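PDB 4AZI: beta-n-acetylhexosaminidase from Streptococcus pneumoniae, which hydrolyses terminal beta-linked N-acetylglucosamine residues from glycans as a family 20 exo-beta-D-N-acetylglucosaminidase. Local coordinates for residues M58-N63 / D70-A75; I115-H120 / A161-Y166. The protein carries 2 engineered substitutions. All blocks are in the same frame, centred on the assembly; numbering follows the deposited sequence.

Contact 1 (M58-N63 / D70-A75)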
ATOM      1  N   MET A  58     -12.094  -8.819 -17.631  1.00 15.53           N
ATOM      2  CA  MET A  58     -12.691  -7.774 -16.808  1.00 15.62           C
ATOM      3  C   MET A  58     -14.215  -7.833 -16.835  1.00 15.28           C
ATOM      4  O   MET A  58     -14.881  -6.826 -16.598  1.00 15.62           O
ATOM      5  CB  MET A  58     -12.191  -6.391 -17.260  1.00 15.39           C
ATOM      6  CG  MET A  58     -10.744  -6.104 -16.904  1.00 15.75           C
ATOM      7  SD  MET A  58     -10.439  -6.054 -15.124  1.00 16.64           S
ATOM      8  CE  MET A  58     -11.100  -4.459 -14.664  1.00 15.55           C
ATOM      9  N   THR A  59     -14.758  -9.014 -17.126  1.00 14.86           N
ATOM     10  CA  THR A  59     -16.204  -9.224 -17.147  1.00 14.76           C
ATOM     11  C   THR A  59     -16.756  -9.056 -15.736  1.00 14.65           C
ATOM     12  O   THR A  59     -16.230  -9.633 -14.786  1.00 14.50           O
ATOM     13  CB  THR A  59     -16.567 -10.634 -17.679  1.00 14.51           C
ATOM     14  OG1 THR A  59     -16.041 -10.805 -18.999  1.00 14.47           O
ATOM     15  CG2 THR A  59     -18.075 -10.842 -17.706  1.00 14.35           C
ATOM     16  N   ILE A  60     -17.823  -8.270 -15.615  1.00 15.06           N
ATOM     17  CA  ILE A  60     -18.453  -8.003 -14.325  1.00 15.23           C
ATOM     18  C   ILE A  60     -19.923  -8.388 -14.364  1.00 15.63           C
ATOM     19  O   ILE A  60     -20.640  -8.041 -15.305  1.00 15.88           O
ATOM     20  CB  ILE A  60     -18.311  -6.505 -13.920  1.00 14.81           C
ATOM     21  CG1 ILE A  60     -16.842  -6.104 -13.709  1.00 14.75           C
ATOM     22  CG2 ILE A  60     -19.149  -6.179 -12.689  1.00 15.11           C
ATOM     23  CD1 ILE A  60     -16.094  -6.899 -12.660  1.00 14.64           C
ATOM     24  N   THR A  61     -20.367  -9.106 -13.337  1.00 16.21           N
ATOM     25  CA  THR A  61     -21.782  -9.382 -13.152  1.00 16.80           C
ATOM     26  C   THR A  61     -22.283  -8.704 -11.882  1.00 16.68           C
ATOM     27  O   THR A  61     -21.769  -8.951 -10.803  1.00 16.47           O
ATOM     28  CB  THR A  61     -22.049 -10.892 -13.074  1.00 17.45           C
ATOM     29  OG1 THR A  61     -21.458 -11.514 -14.208  1.00 17.78           O
ATOM     30  CG2 THR A  61     -23.546 -11.185 -13.078  1.00 17.67           C
ATOM     31  N   ALA A  62     -23.286  -7.845 -12.044  1.00 17.22           N
ATOM     32  CA  ALA A  62     -23.907  -7.104 -10.950  1.00 17.90           C
ATOM     33  C   ALA A  62     -25.212  -6.501 -11.448  1.00 18.49           C
ATOM     34  O   ALA A  62     -25.372  -6.252 -12.646  1.00 19.03           O
ATOM     35  CB  ALA A  62     -22.983  -6.000 -10.450  1.00 17.58           C
ATOM     36  N   ASN A  63     -26.136  -6.269 -10.525  1.00 18.73           N
ATOM     37  CA  ASN A  63     -27.388  -5.580 -10.827  1.00 19.42           C
ATOM     38  C   ASN A  63     -28.260  -6.339 -11.821  1.00 19.25           C
ATOM     39  O   ASN A  63     -28.998  -5.726 -12.591  1.00 19.03           O
ATOM     40  CB  ASN A  63     -27.110  -4.160 -11.335  1.00 19.38           C
ATOM     41  CG  ASN A  63     -26.395  -3.306 -10.309  1.00 19.10           C
ATOM     42  OD1 ASN A  63     -26.789  -3.265  -9.147  1.00 19.27           O
ATOM     43  ND2 ASN A  63     -25.347  -2.614 -10.734  1.00 18.65           N
ATOM     44  N   ASP A  70     -14.485  -6.276 -22.671  1.00 17.83           N
ATOM     45  CA  ASP A  70     -13.979  -5.188 -23.526  1.00 18.49           C
ATOM     46  C   ASP A  70     -14.550  -3.827 -23.145  1.00 17.90           C
ATOM     47  O   ASP A  70     -13.851  -2.820 -23.203  1.00 17.94           O
ATOM     48  CB  ASP A  70     -14.289  -5.439 -25.008  1.00 19.20           C
ATOM     49  CG  ASP A  70     -13.456  -6.550 -25.612  1.00 20.15           C
ATOM     50  OD1 ASP A  70     -12.374  -6.888 -25.077  1.00 20.51           O
ATOM     51  OD2 ASP A  70     -13.903  -7.087 -26.648  1.00 21.00           O
ATOM     52  N   ASP A  71     -15.831  -3.803 -22.787  1.00 17.86           N
ATOM     53  CA  ASP A  71     -16.512  -2.563 -22.429  1.00 17.73           C
ATOM     54  C   ASP A  71     -16.028  -2.019 -21.093  1.00 17.37           C
ATOM     55  O   ASP A  71     -15.922  -0.801 -20.910  1.00 17.04           O
ATOM     56  CB  ASP A  71     -18.018  -2.779 -22.380  1.00 17.97           C
ATOM     57  CG  ASP A  71     -18.599  -3.108 -23.738  1.00 18.50           C
ATOM     58  OD1 ASP A  71     -17.917  -2.868 -24.758  1.00 18.62           O
ATOM     59  OD2 ASP A  71     -19.737  -3.601 -23.778  1.00 18.17           O
ATOM     60  N   VAL A  72     -15.733  -2.929 -20.169  1.00 16.85           N
ATOM     61  CA  VAL A  72     -15.208  -2.550 -18.858  1.00 16.44           C
ATOM     62  C   VAL A  72     -13.803  -1.969 -19.020  1.00 16.33           C
ATOM     63  O   VAL A  72     -13.502  -0.890 -18.497  1.00 16.15           O
ATOM     64  CB  VAL A  72     -15.233  -3.738 -17.879  1.00 16.27           C
ATOM     65  CG1 VAL A  72     -14.426  -3.433 -16.626  1.00 15.80           C
ATOM     66  CG2 VAL A  72     -16.673  -4.093 -17.518  1.00 15.92           C
ATOM     67  N   LYS A  73     -12.959  -2.675 -19.768  1.00 16.20           N
ATOM     68  CA  LYS A  73     -11.608  -2.195 -20.069  1.00 16.21           C
ATOM     69  C   LYS A  73     -11.612  -0.807 -20.714  1.00 16.29           C
ATOM     70  O   LYS A  73     -10.839   0.062 -20.318  1.00 16.04           O
ATOM     71  CB  LYS A  73     -10.862  -3.180 -20.961  1.00 16.18           C
ATOM     72  CG  LYS A  73     -10.511  -4.493 -20.287  1.00 16.04           C
ATOM     73  CD  LYS A  73      -9.845  -5.448 -21.266  1.00 15.87           C
ATOM     74  CE  LYS A  73      -9.250  -6.616 -20.510  1.00 15.49           C
ATOM     75  NZ  LYS A  73      -8.597  -7.621 -21.387  1.00 15.69           N
ATOM     76  N   LYS A  74     -12.486  -0.615 -21.705  1.00 16.34           N
ATOM     77  CA  LYS A  74     -12.617   0.670 -22.394  1.00 16.29           C
ATOM     78  C   LYS A  74     -13.082   1.778 -21.442  1.00 15.44           C
ATOM     79  O   LYS A  74     -12.530   2.879 -21.445  1.00 15.13           O
ATOM     80  CB  LYS A  74     -13.558   0.539 -23.595  1.00 16.93           C
ATOM     81  CG  LYS A  74     -13.628   1.778 -24.470  1.00 18.39           C
ATOM     82  CD  LYS A  74     -14.151   1.459 -25.867  1.00 19.13           C
ATOM     83  CE  LYS A  74     -14.509   2.731 -26.622  1.00 19.64           C
ATOM     84  NZ  LYS A  74     -15.670   3.438 -26.013  1.00 20.16           N
ATOM     85  N   ALA A  75     -14.083   1.468 -20.623  1.00 14.90           N
ATOM     86  CA  ALA A  75     -14.618   2.413 -19.653  1.00 14.45           C
ATOM     87  C   ALA A  75     -13.563   2.864 -18.632  1.00 14.35           C
ATOM     88  O   ALA A  75     -13.418   4.062 -18.374  1.00 14.53           O
ATOM     89  CB  ALA A  75     -15.823   1.808 -18.948  1.00 14.60           C
TER
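The carbonyl oxygen of Met58 is embraced by the branched end of Val72: Met58 O lies 3.4 Å from Val72 CB, and both methyls, CG1 and CG2, approach it equally closely. These are van der Waals contacts of carbon with oxygen, and no hydrogen bond links the two segments. They join a beta hairpin to the helix that follows it, in an insertion between the second and third strands of the TIM barrel, where the antiparallel pair 60-62 and 65-67 runs directly into helix 69-83. Val72 faces the incoming chain from the first turn of that helix. With CG1 opposite the backbone N (chi1 168°), its two methyls are shared out: CG1 meets Met58 CB at 3.8 Å, while CG2 turns to the hairpin and lies more loosely, 4.3 Å from Ile60 CG1. The Met58 side chain runs roughly perpendicular to that of Val72, and its bends at chi2 and chi3 bring the terminal CE back to 4.0 Å from Val72 CG1. Met58 N is hydrogen-bonded to Ser69 OG, just outside the segments at the start of the helix. The aliphatic stem of Lys73, partly exposed, lies against Met58. Extended beyond CG, it carries NZ to the carbonyl oxygen of Asp56, while Lys73 CG rests 3.8 Å from Met58 CG and Lys73 CE 3.9 Å from that same methionine carbon.

Contact 2 (I115-H120 / A161-Y166)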
ATOM      1  N   ILE A 115      -6.494  -1.068  -3.816  1.00  8.85           N
ATOM      2  CA  ILE A 115      -7.522  -0.582  -4.750  1.00  9.09           C
ATOM      3  C   ILE A 115      -8.510   0.234  -3.933  1.00  8.90           C
ATOM      4  O   ILE A 115      -9.303  -0.329  -3.172  1.00  9.31           O
ATOM      5  CB  ILE A 115      -8.308  -1.730  -5.443  1.00  9.26           C
ATOM      6  CG1 ILE A 115      -7.378  -2.731  -6.155  1.00  9.49           C
ATOM      7  CG2 ILE A 115      -9.385  -1.163  -6.374  1.00  9.22           C
ATOM      8  CD1 ILE A 115      -6.674  -2.207  -7.394  1.00  9.98           C
ATOM      9  N   ASN A 116      -8.469   1.553  -4.089  1.00  8.92           N
ATOM     10  CA  ASN A 116      -9.205   2.451  -3.203  1.00  8.89           C
ATOM     11  C   ASN A 116     -10.673   2.619  -3.554  1.00  8.86           C
ATOM     12  O   ASN A 116     -11.024   2.706  -4.719  1.00  8.87           O
ATOM     13  CB  ASN A 116      -8.531   3.833  -3.167  1.00  8.84           C
ATOM     14  CG  ASN A 116      -8.547   4.455  -1.786  1.00  8.72           C
ATOM     15  OD1 ASN A 116      -9.387   4.117  -0.942  1.00  8.46           O
ATOM     16  ND2 ASN A 116      -7.606   5.355  -1.540  1.00  8.60           N
ATOM     17  N   SER A 117     -11.515   2.662  -2.519  1.00  8.86           N
ATOM     18  CA  SER A 117     -12.935   3.025  -2.605  1.00  8.83           C
ATOM     19  C   SER A 117     -13.375   3.224  -1.141  1.00  8.75           C
ATOM     20  O   SER A 117     -12.641   2.828  -0.236  1.00  8.56           O
ATOM     21  CB  SER A 117     -13.759   1.933  -3.297  1.00  8.80           C
ATOM     22  OG  SER A 117     -13.834   0.758  -2.500  1.00  9.15           O
ATOM     23  N   PRO A 118     -14.526   3.888  -0.894  1.00  8.72           N
ATOM     24  CA  PRO A 118     -15.410   4.614  -1.818  1.00  8.70           C
ATOM     25  C   PRO A 118     -14.903   6.020  -2.172  1.00  8.76           C
ATOM     26  O   PRO A 118     -15.556   6.726  -2.946  1.00  8.92           O
ATOM     27  CB  PRO A 118     -16.739   4.679  -1.061  1.00  8.69           C
ATOM     28  CG  PRO A 118     -16.359   4.632   0.377  1.00  8.82           C
ATOM     29  CD  PRO A 118     -15.069   3.861   0.479  1.00  8.73           C
ATOM     30  N   GLY A 119     -13.761   6.422  -1.610  1.00  8.58           N
ATOM     31  CA  GLY A 119     -13.095   7.656  -2.020  1.00  8.70           C
ATOM     32  C   GLY A 119     -11.987   7.325  -2.992  1.00  8.73           C
ATOM     33  O   GLY A 119     -11.771   6.159  -3.309  1.00  8.87           O
ATOM     34  N   HIS A 120     -11.289   8.347  -3.482  1.00  8.95           N
ATOM     35  CA  HIS A 120     -10.138   8.158  -4.370  1.00  9.36           C
ATOM     36  C   HIS A 120     -10.408   7.203  -5.518  1.00  9.60           C
ATOM     37  O   HIS A 120      -9.580   6.348  -5.849  1.00  9.62           O
ATOM     38  CB  HIS A 120      -8.924   7.717  -3.559  1.00  9.22           C
ATOM     39  CG  HIS A 120      -8.404   8.778  -2.628  1.00  9.50           C
ATOM     40  ND1 HIS A 120      -7.732   9.864  -3.070  1.00  9.82           N
ATOM     41  CD2 HIS A 120      -8.467   8.890  -1.243  1.00  9.37           C
ATOM     42  CE1 HIS A 120      -7.388  10.629  -2.016  1.00  9.78           C
ATOM     43  NE2 HIS A 120      -7.839  10.029  -0.900  1.00  9.16           N
ATOM     44  N   ALA A 161     -18.401  -5.826  -6.993  1.00 11.51           N
ATOM     45  CA  ALA A 161     -18.123  -6.909  -7.925  1.00 11.45           C
ATOM     46  C   ALA A 161     -16.742  -6.726  -8.548  1.00 11.22           C
ATOM     47  O   ALA A 161     -15.976  -7.687  -8.626  1.00 11.06           O
ATOM     48  CB  ALA A 161     -19.199  -6.989  -9.008  1.00 11.68           C
ATOM     49  N   LEU A 162     -16.431  -5.492  -8.962  1.00 10.89           N
ATOM     50  CA  LEU A 162     -15.116  -5.144  -9.533  1.00 10.79           C
ATOM     51  C   LEU A 162     -13.973  -5.426  -8.561  1.00 10.78           C
ATOM     52  O   LEU A 162     -12.987  -6.065  -8.918  1.00 10.76           O
ATOM     53  CB  LEU A 162     -15.077  -3.673  -9.964  1.00 10.67           C
ATOM     54  CG  LEU A 162     -13.774  -3.211 -10.636  1.00 10.67           C
ATOM     55  CD1 LEU A 162     -13.531  -4.010 -11.908  1.00 10.60           C
ATOM     56  CD2 LEU A 162     -13.837  -1.719 -10.938  1.00 10.83           C
ATOM     57  N   ILE A 163     -14.114  -4.960  -7.324  1.00 10.86           N
ATOM     58  CA  ILE A 163     -13.087  -5.216  -6.308  1.00 10.93           C
ATOM     59  C   ILE A 163     -12.964  -6.706  -5.987  1.00 10.96           C
ATOM     60  O   ILE A 163     -11.868  -7.188  -5.704  1.00 10.88           O
ATOM     61  CB  ILE A 163     -13.281  -4.342  -5.055  1.00 10.92           C
ATOM     62  CG1 ILE A 163     -12.823  -2.917  -5.383  1.00 10.62           C
ATOM     63  CG2 ILE A 163     -12.468  -4.877  -3.883  1.00 10.47           C
ATOM     64  CD1 ILE A 163     -13.478  -1.858  -4.544  1.00 11.41           C
ATOM     65  N   GLY A 164     -14.087  -7.420  -6.049  1.00 11.44           N
ATOM     66  CA  GLY A 164     -14.103  -8.887  -5.966  1.00 11.91           C
ATOM     67  C   GLY A 164     -13.216  -9.567  -7.000  1.00 12.24           C
ATOM     68  O   GLY A 164     -12.455 -10.486  -6.669  1.00 12.02           O
ATOM     69  N   LYS A 165     -13.309  -9.133  -8.258  1.00 12.75           N
ATOM     70  CA  LYS A 165     -12.458  -9.671  -9.325  1.00 13.46           C
ATOM     71  C   LYS A 165     -10.980  -9.426  -9.055  1.00 12.92           C
ATOM     72  O   LYS A 165     -10.190 -10.365  -9.122  1.00 12.84           O
ATOM     73  CB  LYS A 165     -12.849  -9.141 -10.709  1.00 14.59           C
ATOM     74  CG  LYS A 165     -14.150  -9.714 -11.248  1.00 16.24           C
ATOM     75  CD  LYS A 165     -14.101 -11.223 -11.450  1.00 17.58           C
ATOM     76  CE  LYS A 165     -15.495 -11.733 -11.781  1.00 18.96           C
ATOM     77  NZ  LYS A 165     -15.572 -13.211 -11.971  1.00 20.71           N
ATOM     78  N   TYR A 166     -10.606  -8.185  -8.729  1.00 12.13           N
ATOM     79  CA  TYR A 166      -9.218  -7.894  -8.344  1.00 11.47           C
ATOM     80  C   TYR A 166      -8.766  -8.781  -7.182  1.00 11.18           C
ATOM     81  O   TYR A 166      -7.672  -9.337  -7.219  1.00 11.03           O
ATOM     82  CB  TYR A 166      -9.007  -6.411  -7.994  1.00 11.00           C
ATOM     83  CG  TYR A 166      -9.038  -5.459  -9.174  1.00 10.54           C
ATOM     84  CD1 TYR A 166      -8.079  -5.535 -10.189  1.00 10.61           C
ATOM     85  CD2 TYR A 166     -10.014  -4.466  -9.263  1.00 10.46           C
ATOM     86  CE1 TYR A 166      -8.102  -4.660 -11.267  1.00 10.17           C
ATOM     87  CE2 TYR A 166     -10.044  -3.583 -10.337  1.00 10.52           C
ATOM     88  CZ  TYR A 166      -9.083  -3.687 -11.337  1.00 10.38           C
ATOM     89  OH  TYR A 166      -9.099  -2.818 -12.400  1.00 10.56           O
TER
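Ile163 drives its terminal methyl against Ser117, and this is the tight end of the contact: Ile163 CD1 comes to 3.3 Å from Ser117 OG and 4.0 Å from Ser117 CB. The pair belongs to the beta-alpha-beta crossover of a TIM barrel, with helix 153-170 lying outside the wall and returning the chain from strand 110-117 to its parallel neighbour 176-180. The short axes of 115-117 and 161-166 accordingly run nearly antiparallel, at 162°, and come within 10.3 Å; the contacts across this gap are made by side chains. Although a methyl presses on it, the buried Ser117 hydroxyl is satisfied, because OG is hydrogen-bonded to Tyr209 OH. A chi1 of 68° turns OG to where it meets both this tyrosine and the Ile163 methyl. Two residues earlier, on the same face of the strand, the Ile115 and Ile163 side chains lie alongside each other, pointing opposite ways, with Ile115 CG2 touching Ile163 CG1 at 4.0 Å. Packing slackens towards Tyr166. There Ile115 CD1 lies over one face of the ring, and the closest atoms, Ile115 CG1 and Tyr166 CG, are 4.4 Å apart; the ring is held at its far end by a hydrogen bond from OH to the carbonyl oxygen of Phe53. The partly exposed Ala161 and Lys165 mark the outward side of the helix, and the strand is met by Ile163 and Tyr166. At its flanks the contact meets two further helices: Met124 of helix 122-130 packs on Ile115, and Tyr209 of helix 203-219 touches Ile163 while Leu213 of that helix touches Ser117.

Overall arrangement
The two contacts follow one another outward from the barrel wall, their centres about 13 Å apart, with helix 153-170 between the hairpin of contact 1 and the strand of contact 2. They touch directly: Met58 CE reaches 3.4 Å from Tyr166 OH, and Ile60 CD1 packs 3.7 Å from Lys165 CG. Contact 1 is peripheral, its centre about 25 Å from that of the chain, against about 14 Å for contact 2. Segment 115-120 continues to the active site, where His120 touches the bound inhibitor and bonds to Glu183, which with Asp182 probably forms the Asp-Glu pair of family 20 enzymes. The Ser117 side chain remains about 13 Å from that inhibitor.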